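Side-chain contacts in endoribonuclease ToxN (Pectobacterium atrosepticum, PDB 2XDB), which cleaves RNA at AAA(U/G) sequences as the toxin of a type III toxin-antitoxin system and is held in a triangular complex by its RNA antitoxin ToxI: residues K70-E73 with N79-G82; H45-P50 with L152-Y157; N137-L140 with G146-N149. One frame throughout, in Å; residues are numbered along the deposited sequence.

Interaction 1 of 3, residues K70-E73 with N79-G82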
loop_
_atom_site.group_PDB
_atom_site.type_symbol
_atom_site.label_atom_id
_atom_site.label_comp_id
_atom_site.label_asym_id
_atom_site.label_seq_id
_atom_site.Cartn_x
_atom_site.Cartn_y
_atom_site.Cartn_z
ATOM N N LYS A 70 -2.348 -9.885 -5.016
ATOM C CA LYS A 70 -3.580 -9.698 -5.783
ATOM C C LYS A 70 -4.845 -9.747 -4.912
ATOM O O LYS A 70 -4.956 -10.555 -3.998
ATOM C CB LYS A 70 -3.675 -10.751 -6.883
ATOM C CG LYS A 70 -3.109 -10.350 -8.238
ATOM C CD LYS A 70 -3.266 -11.498 -9.235
ATOM C CE LYS A 70 -3.421 -11.014 -10.671
ATOM N NZ LYS A 70 -3.506 -12.153 -11.643
ATOM N N LEU A 71 -5.801 -8.881 -5.202
ATOM C CA LEU A 71 -7.075 -8.864 -4.490
ATOM C C LEU A 71 -8.195 -9.395 -5.377
ATOM O O LEU A 71 -8.237 -9.106 -6.568
ATOM C CB LEU A 71 -7.421 -7.429 -4.086
ATOM C CG LEU A 71 -6.884 -6.896 -2.756
ATOM C CD1 LEU A 71 -5.706 -7.702 -2.284
ATOM C CD2 LEU A 71 -6.527 -5.425 -2.857
ATOM N N HIS A 72 -9.106 -10.169 -4.803
ATOM C CA HIS A 72 -10.361 -10.489 -5.481
ATOM C C HIS A 72 -11.433 -10.797 -4.436
ATOM O O HIS A 72 -11.122 -10.968 -3.257
ATOM C CB HIS A 72 -10.186 -11.657 -6.447
ATOM C CG HIS A 72 -9.856 -12.951 -5.777
ATOM N ND1 HIS A 72 -8.567 -13.423 -5.671
ATOM C CD2 HIS A 72 -10.647 -13.875 -5.178
ATOM C CE1 HIS A 72 -8.576 -14.582 -5.030
ATOM N NE2 HIS A 72 -9.825 -14.877 -4.719
ATOM N N GLU A 73 -12.694 -10.844 -4.845
ATOM C CA GLU A 73 -13.763 -11.127 -3.895
ATOM C C GLU A 73 -13.673 -12.546 -3.299
ATOM O O GLU A 73 -13.455 -13.514 -4.029
ATOM C CB GLU A 73 -15.129 -10.909 -4.546
ATOM C CG GLU A 73 -16.258 -11.488 -3.717
ATOM C CD GLU A 73 -17.631 -11.171 -4.258
ATOM O OE1 GLU A 73 -17.729 -10.747 -5.435
ATOM O OE2 GLU A 73 -18.606 -11.360 -3.495
ATOM N N ASN A 79 -13.946 -11.928 -9.964
ATOM C CA ASN A 79 -14.129 -10.541 -9.595
ATOM C C ASN A 79 -12.829 -9.981 -9.052
ATOM O O ASN A 79 -12.664 -9.823 -7.843
ATOM C CB ASN A 79 -15.240 -10.397 -8.565
ATOM C CG ASN A 79 -15.720 -8.970 -8.431
ATOM O OD1 ASN A 79 -15.357 -8.107 -9.233
ATOM N ND2 ASN A 79 -16.541 -8.711 -7.418
ATOM N N GLN A 80 -11.903 -9.690 -9.962
ATOM C CA GLN A 80 -10.609 -9.116 -9.611
ATOM C C GLN A 80 -10.738 -7.680 -9.079
ATOM O O GLN A 80 -11.483 -6.858 -9.617
ATOM C CB GLN A 80 -9.675 -9.158 -10.818
ATOM C CG GLN A 80 -9.271 -10.554 -11.231
ATOM C CD GLN A 80 -8.422 -11.234 -10.178
ATOM O OE1 GLN A 80 -7.522 -10.618 -9.595
ATOM N NE2 GLN A 80 -8.698 -12.509 -9.928
ATOM N N LEU A 81 -10.000 -7.384 -8.019
ATOM C CA LEU A 81 -10.140 -6.113 -7.332
ATOM C C LEU A 81 -8.793 -5.421 -7.196
ATOM O O LEU A 81 -8.504 -4.807 -6.164
ATOM C CB LEU A 81 -10.715 -6.352 -5.942
ATOM C CG LEU A 81 -12.220 -6.426 -5.711
ATOM C CD1 LEU A 81 -12.984 -6.537 -7.011
ATOM C CD2 LEU A 81 -12.530 -7.578 -4.794
ATOM N N GLY A 82 -7.960 -5.528 -8.227
ATOM C CA GLY A 82 -6.679 -4.849 -8.222
ATOM C C GLY A 82 -5.699 -5.550 -7.300
ATOM O O GLY A 82 -5.845 -6.743 -7.038
#
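L71 and L81 face each other across two antiparallel strands, and main-chain hydrogen bonds do most of the joining. L71 works in both directions: its N donates to G82 O at 2.8 Å, while its O accepts from L81 N at 2.9 Å. Two residues on, a third bond runs from E73 N to N79 O at 3.2 Å. H72 and Q80 lie between these rungs as a non-hydrogen-bonded pair, with H72 CA adding a CH...O contact to N79 O.

The side-chain hydrogen bond closes the far end. N79 ND2 reaches E73 OE1 at 3.1 Å in a nearly straight bond (168°). OE1 lies in the amide plane of N79, whereas the NH2 meets this oxygen on its anti side and out of the carboxylate plane, the two flat groups being turned 63° apart. E73 gets there by stretching out, CG anti to the backbone N (chi1 167°) and the rest extended. Its other oxygen, OE2, makes a salt bridge with K116, so the carboxylate links the hairpin to helix 109-123.

Apolar packing belongs to the leucines. L71 CB and L81 CB are 3.9 Å apart, and L81 CD2 lies against the peptide between H72 and E73. L71 also touches Q117 and F120 of that helix. On the face shared by H72 and Q80, the glutamine bends at chi2 and brings NE2 to 3.9 Å from H72 CB; that amide nitrogen is hydrogen-bonded to P77 O within the connection. The imidazole leads away from the strand pair; its ring meets that of F120, and a bound cobalt ion lies about 4 Å from the H72 side chain.

The whole is an antiparallel beta hairpin, 69-73 with 80-91, at one margin of the ToxN sheet, with helix 109-123 packed on its leucine face.

Interaction 2 of 3, residues H45-P50 with L152-Y157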
loop_
_atom_site.group_PDB
_atom_site.type_symbol
_atom_site.label_atom_id
_atom_site.label_comp_id
_atom_site.label_asym_id
_atom_site.label_seq_id
_atom_site.Cartn_x
_atom_site.Cartn_y
_atom_site.Cartn_z
ATOM N N HIS A 45 9.095 1.194 12.814
ATOM C CA HIS A 45 8.467 1.801 11.642
ATOM C C HIS A 45 7.105 1.198 11.337
ATOM O O HIS A 45 6.880 0.009 11.561
ATOM C CB HIS A 45 9.362 1.681 10.415
ATOM C CG HIS A 45 10.789 2.026 10.683
ATOM N ND1 HIS A 45 11.178 3.258 11.155
ATOM C CD2 HIS A 45 11.920 1.295 10.551
ATOM C CE1 HIS A 45 12.490 3.273 11.298
ATOM N NE2 HIS A 45 12.966 2.094 10.935
ATOM N N LYS A 46 6.205 2.027 10.817
ATOM C CA LYS A 46 4.903 1.566 10.345
ATOM C C LYS A 46 4.784 1.774 8.848
ATOM O O LYS A 46 4.876 2.907 8.362
ATOM C CB LYS A 46 3.781 2.303 11.074
ATOM C CG LYS A 46 3.856 2.076 12.562
ATOM C CD LYS A 46 2.791 2.788 13.350
ATOM C CE LYS A 46 2.925 2.355 14.800
ATOM N NZ LYS A 46 1.972 3.026 15.711
ATOM N N TYR A 47 4.589 0.680 8.120
ATOM C CA TYR A 47 4.462 0.745 6.675
ATOM C C TYR A 47 3.020 0.691 6.203
ATOM O O TYR A 47 2.218 -0.087 6.716
ATOM C CB TYR A 47 5.241 -0.406 6.038
ATOM C CG TYR A 47 6.706 -0.100 5.856
ATOM C CD1 TYR A 47 7.177 0.446 4.668
ATOM C CD2 TYR A 47 7.613 -0.334 6.875
ATOM C CE1 TYR A 47 8.506 0.744 4.500
ATOM C CE2 TYR A 47 8.944 -0.045 6.712
ATOM C CZ TYR A 47 9.384 0.501 5.526
ATOM O OH TYR A 47 10.716 0.793 5.366
ATOM N N LEU A 48 2.697 1.513 5.212
ATOM C CA LEU A 48 1.442 1.375 4.483
ATOM C C LEU A 48 1.774 1.050 3.039
ATOM O O LEU A 48 2.804 1.485 2.525
ATOM C CB LEU A 48 0.628 2.671 4.524
ATOM C CG LEU A 48 0.176 3.190 5.884
ATOM C CD1 LEU A 48 -0.733 4.408 5.702
ATOM C CD2 LEU A 48 -0.540 2.086 6.651
ATOM N N ALA A 49 0.892 0.307 2.374
ATOM C CA ALA A 49 1.113 -0.064 0.979
ATOM C C ALA A 49 0.011 0.489 0.085
ATOM O O ALA A 49 -1.152 0.514 0.476
ATOM C CB ALA A 49 1.168 -1.562 0.845
ATOM N N PRO A 50 0.369 0.920 -1.132
ATOM C CA PRO A 50 -0.646 1.510 -1.998
ATOM C C PRO A 50 -1.488 0.437 -2.659
ATOM O O PRO A 50 -0.958 -0.615 -3.020
ATOM C CB PRO A 50 0.189 2.240 -3.053
ATOM C CG PRO A 50 1.433 1.415 -3.152
ATOM C CD PRO A 50 1.699 0.900 -1.765
ATOM N N LEU A 152 16.770 3.917 2.954
ATOM C CA LEU A 152 16.918 5.348 2.742
ATOM C C LEU A 152 15.686 6.073 3.292
ATOM O O LEU A 152 15.817 7.031 4.060
ATOM C CB LEU A 152 17.097 5.655 1.249
ATOM C CG LEU A 152 18.031 6.806 0.840
ATOM C CD1 LEU A 152 17.551 7.530 -0.422
ATOM C CD2 LEU A 152 18.180 7.784 1.964
ATOM N N LEU A 153 14.494 5.611 2.900
ATOM C CA LEU A 153 13.255 6.177 3.408
ATOM C C LEU A 153 13.254 6.095 4.927
ATOM O O LEU A 153 12.917 7.060 5.615
ATOM C CB LEU A 153 12.033 5.445 2.854
ATOM C CG LEU A 153 11.735 5.614 1.368
ATOM C CD1 LEU A 153 10.365 5.030 0.991
ATOM C CD2 LEU A 153 11.789 7.072 0.999
ATOM N N GLU A 154 13.635 4.940 5.462
ATOM C CA GLU A 154 13.621 4.797 6.905
ATOM C C GLU A 154 14.570 5.777 7.543
ATOM O O GLU A 154 14.386 6.152 8.689
ATOM C CB GLU A 154 13.978 3.379 7.326
ATOM C CG GLU A 154 12.842 2.429 7.151
ATOM C CD GLU A 154 13.255 1.010 7.368
ATOM O OE1 GLU A 154 12.558 0.123 6.837
ATOM O OE2 GLU A 154 14.272 0.786 8.065
ATOM N N GLU A 155 15.589 6.180 6.788
ATOM C CA GLU A 155 16.624 7.072 7.288
ATOM C C GLU A 155 16.173 8.526 7.325
ATOM O O GLU A 155 16.526 9.231 8.253
ATOM C CB GLU A 155 17.903 6.940 6.451
ATOM C CG GLU A 155 19.047 7.884 6.858
ATOM C CD GLU A 155 19.974 7.309 7.937
ATOM O OE1 GLU A 155 19.636 6.270 8.548
ATOM O OE2 GLU A 155 21.043 7.908 8.185
ATOM N N LYS A 156 15.393 8.981 6.340
ATOM C CA LYS A 156 15.009 10.402 6.284
ATOM C C LYS A 156 13.589 10.741 6.754
ATOM O O LYS A 156 13.305 11.889 7.086
ATOM C CB LYS A 156 15.184 10.987 4.872
ATOM C CG LYS A 156 16.460 10.621 4.153
ATOM C CD LYS A 156 17.688 10.981 4.953
ATOM C CE LYS A 156 17.927 12.470 4.996
ATOM N NZ LYS A 156 19.390 12.745 5.171
ATOM N N TYR A 157 12.684 9.772 6.771
ATOM C CA TYR A 157 11.277 10.133 6.912
ATOM C C TYR A 157 10.931 10.920 8.178
ATOM O O TYR A 157 10.097 11.823 8.129
ATOM C CB TYR A 157 10.359 8.932 6.737
ATOM C CG TYR A 157 10.172 8.059 7.964
ATOM C CD1 TYR A 157 9.025 8.161 8.752
ATOM C CD2 TYR A 157 11.109 7.097 8.308
ATOM C CE1 TYR A 157 8.831 7.338 9.866
ATOM C CE2 TYR A 157 10.920 6.277 9.416
ATOM C CZ TYR A 157 9.781 6.407 10.185
ATOM O OH TYR A 157 9.598 5.582 11.266
HETATM O O HOH W 1 15.857 1.226 10.398
HETATM O O HOH W 2 6.983 5.155 11.031
#
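H45 gives up the most surface here, and its imidazole is engaged on a face and at two edge atoms. Over the face comes E154 CG, 3.9 Å from the ring centroid and only 20° off the normal, a CH-pi contact offset towards the rim. At the edge, ND1 and Y157 OH are joined by a hydrogen bond of 2.8 Å, close to the imidazole plane. NE2 turns to a water, which in turn donates to E154 OE2 at 2.9 Å; the direct approach of OE2 to NE2 has too poor an angle for a bond. With a partner at each nitrogen, the ring's rotation is probably restrained.

E154 buries almost as much. Its chain runs extended beyond CG and crosses the imidazole at about a right angle, with the carboxylate 33° from the ring plane. OE1 accepts a hydrogen bond from Y47 OH (2.5 Å), lying at the edge of the phenol in its plane, and also pairs with R136 in a salt bridge.

These contacts tie the start of strand 45-52, in the middle of the antiparallel sheet of this SH3-clan toxin, to helix 150-156 near the C-terminus, more than a hundred residues later. The bound RNA passes within about 5 Å at the nearest atoms.

Y157, three residues on from E154, comes in alongside the imidazole. The rings of Y157 and H45 meet obliquely, their planes at 74°. Besides ND1, the Y157 hydroxyl binds a second water at 2.7 Å, and this water accepts from K46 N, while Y10 and L14 of helix 8-17 pack against the phenol.

Interaction 3 of 3, residues N137-L140 with G146-N149. With nucleotides of chain B.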
loop_
_atom_site.group_PDB
_atom_site.type_symbol
_atom_site.label_atom_id
_atom_site.label_comp_id
_atom_site.label_asym_id
_atom_site.label_seq_id
_atom_site.Cartn_x
_atom_site.Cartn_y
_atom_site.Cartn_z
ATOM N N ASN A 137 13.149 -7.701 4.056
ATOM C CA ASN A 137 14.370 -8.434 4.373
ATOM C C ASN A 137 15.226 -8.656 3.131
ATOM O O ASN A 137 16.412 -8.342 3.119
ATOM C CB ASN A 137 14.048 -9.767 5.029
ATOM C CG ASN A 137 13.590 -9.609 6.446
ATOM O OD1 ASN A 137 13.911 -8.614 7.098
ATOM N ND2 ASN A 137 12.831 -10.589 6.946
ATOM N N LEU A 138 14.610 -9.186 2.081
ATOM C CA LEU A 138 15.303 -9.381 0.822
ATOM C C LEU A 138 15.905 -8.078 0.316
ATOM O O LEU A 138 17.030 -8.068 -0.188
ATOM C CB LEU A 138 14.370 -9.988 -0.219
ATOM C CG LEU A 138 13.894 -11.408 0.133
ATOM C CD1 LEU A 138 13.040 -12.015 -0.957
ATOM C CD2 LEU A 138 15.077 -12.293 0.385
ATOM N N VAL A 139 15.185 -6.971 0.460
ATOM C CA VAL A 139 15.721 -5.719 -0.053
ATOM C C VAL A 139 16.931 -5.266 0.777
ATOM O O VAL A 139 17.920 -4.790 0.222
ATOM C CB VAL A 139 14.638 -4.625 -0.206
ATOM C CG1 VAL A 139 15.261 -3.276 -0.466
ATOM C CG2 VAL A 139 13.716 -4.965 -1.343
ATOM N N LEU A 140 16.872 -5.446 2.095
ATOM C CA LEU A 140 18.026 -5.140 2.940
ATOM C C LEU A 140 19.223 -5.949 2.531
ATOM O O LEU A 140 20.346 -5.468 2.604
ATOM C CB LEU A 140 17.766 -5.450 4.408
ATOM C CG LEU A 140 16.738 -4.594 5.115
ATOM C CD1 LEU A 140 17.051 -4.615 6.594
ATOM C CD2 LEU A 140 16.772 -3.188 4.569
ATOM N N GLY A 146 14.102 -2.694 -7.734
ATOM C CA GLY A 146 12.890 -2.138 -8.298
ATOM C C GLY A 146 11.839 -1.883 -7.241
ATOM O O GLY A 146 10.658 -1.728 -7.554
ATOM N N THR A 147 12.263 -1.846 -5.983
ATOM C CA THR A 147 11.367 -1.444 -4.910
ATOM C C THR A 147 11.799 -0.110 -4.314
ATOM O O THR A 147 12.901 0.364 -4.580
ATOM C CB THR A 147 11.330 -2.499 -3.799
ATOM O OG1 THR A 147 12.411 -2.286 -2.877
ATOM C CG2 THR A 147 11.425 -3.877 -4.397
ATOM N N CYS A 148 10.934 0.497 -3.509
ATOM C CA CYS A 148 11.339 1.681 -2.763
ATOM C C CYS A 148 12.561 1.310 -1.956
ATOM O O CYS A 148 12.657 0.197 -1.431
ATOM C CB CYS A 148 10.244 2.166 -1.807
ATOM S SG CYS A 148 8.821 2.965 -2.578
ATOM N N ASN A 149 13.488 2.252 -1.851
ATOM C CA ASN A 149 14.674 2.063 -1.046
ATOM C C ASN A 149 14.307 2.178 0.434
ATOM O O ASN A 149 14.400 3.253 1.033
ATOM C CB ASN A 149 15.726 3.095 -1.437
ATOM C CG ASN A 149 17.036 2.894 -0.722
ATOM O OD1 ASN A 149 17.128 2.163 0.279
ATOM N ND2 ASN A 149 18.069 3.553 -1.222
ATOM P P U B 21 13.233 -14.285 5.785
ATOM O OP1 U B 21 11.774 -14.337 5.487
ATOM O OP2 U B 21 14.027 -13.126 5.304
ATOM O "O5'" U B 21 13.450 -14.475 7.350
ATOM C "C5'" U B 21 14.759 -14.523 7.908
ATOM C "C4'" U B 21 14.883 -15.521 9.038
ATOM O "O4'" U B 21 13.908 -15.240 10.084
ATOM C "C3'" U B 21 14.700 -16.994 8.672
ATOM O "O3'" U B 21 15.594 -17.780 9.463
ATOM C "C2'" U B 21 13.272 -17.270 9.134
ATOM O "O2'" U B 21 12.991 -18.629 9.381
ATOM C "C1'" U B 21 13.228 -16.439 10.414
ATOM N N1 U B 21 11.911 -16.146 11.056
ATOM C C2 U B 21 10.701 -16.345 10.402
ATOM O O2 U B 21 10.591 -16.774 9.265
ATOM N N3 U B 21 9.586 -16.017 11.142
ATOM C C4 U B 21 9.536 -15.520 12.433
ATOM O O4 U B 21 8.448 -15.273 12.960
ATOM C C5 U B 21 10.819 -15.341 13.039
ATOM C C6 U B 21 11.921 -15.652 12.346
#
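V139 against T147 is a small van der Waals contact between the last turn of helix 125-140 and the loop that leads on to helix 150-156. It is slight in area yet mostly buried. The valine and threonine side chains slide past each other in opposite directions. V139 CG2 does the touching, 3.4 Å from T147 OG1 and 4.0 Å from T147 CG2, while CG1 stands a little further off, 3.9 Å from the same hydroxyl oxygen.

The T147 hydroxyl, turned to a valine, is satisfied within its own loop. With OG1 between the backbone N and the carbonyl carbon (chi1 85°), it donates to C148 O at 2.9 Å, approaching from 43° out of the carbonyl plane. V139 also packs on F150 of helix 150-156, and T147 on K87 of strand 80-91. C148 joins in by a backbone hydrogen bond to K87.

Elsewhere on the same helical turn, N137 faces the RNA. Its ND2 makes a weak hydrogen bond to OP2 of U21 of chain B, 3.3 Å with a bent angle of 131°, and its CB lies 3.4 Å from that same phosphate oxygen. L138 packs on a uracil base of the bound RNA.

N149 ends the loop as N-cap of helix 150-156, its OD1 accepting from L152 N. The arrangement is a short alpha-alpha connection in which the valine-threonine contact packs the loop back on the first helix and an asparagine N-cap starts the next, with the first helix carrying part of the ToxI-binding surface.

In the fold
Interactions 1 and 2 reach the same sheet through the neighbouring strands 80-91 and 45-52, yet their centres are about 26 Å apart, on opposite sides of the chain's centre. Interaction 1, at the sheet margin, is mainly backbone pairing, with buried leucines and more exposed polar side chains. Interaction 2, starting from an inner strand, relies on side-chain hydrogen bonds and waters to hold a distant helix. Interaction 3 is the smallest, mostly buried, and rests on van der Waals contact of a valine with a threonine; it leads into that same helix and touches interaction 2 through C148 CB and L153 CD1, 4.0 Å apart. Along the chain, both others are nested inside interaction 2.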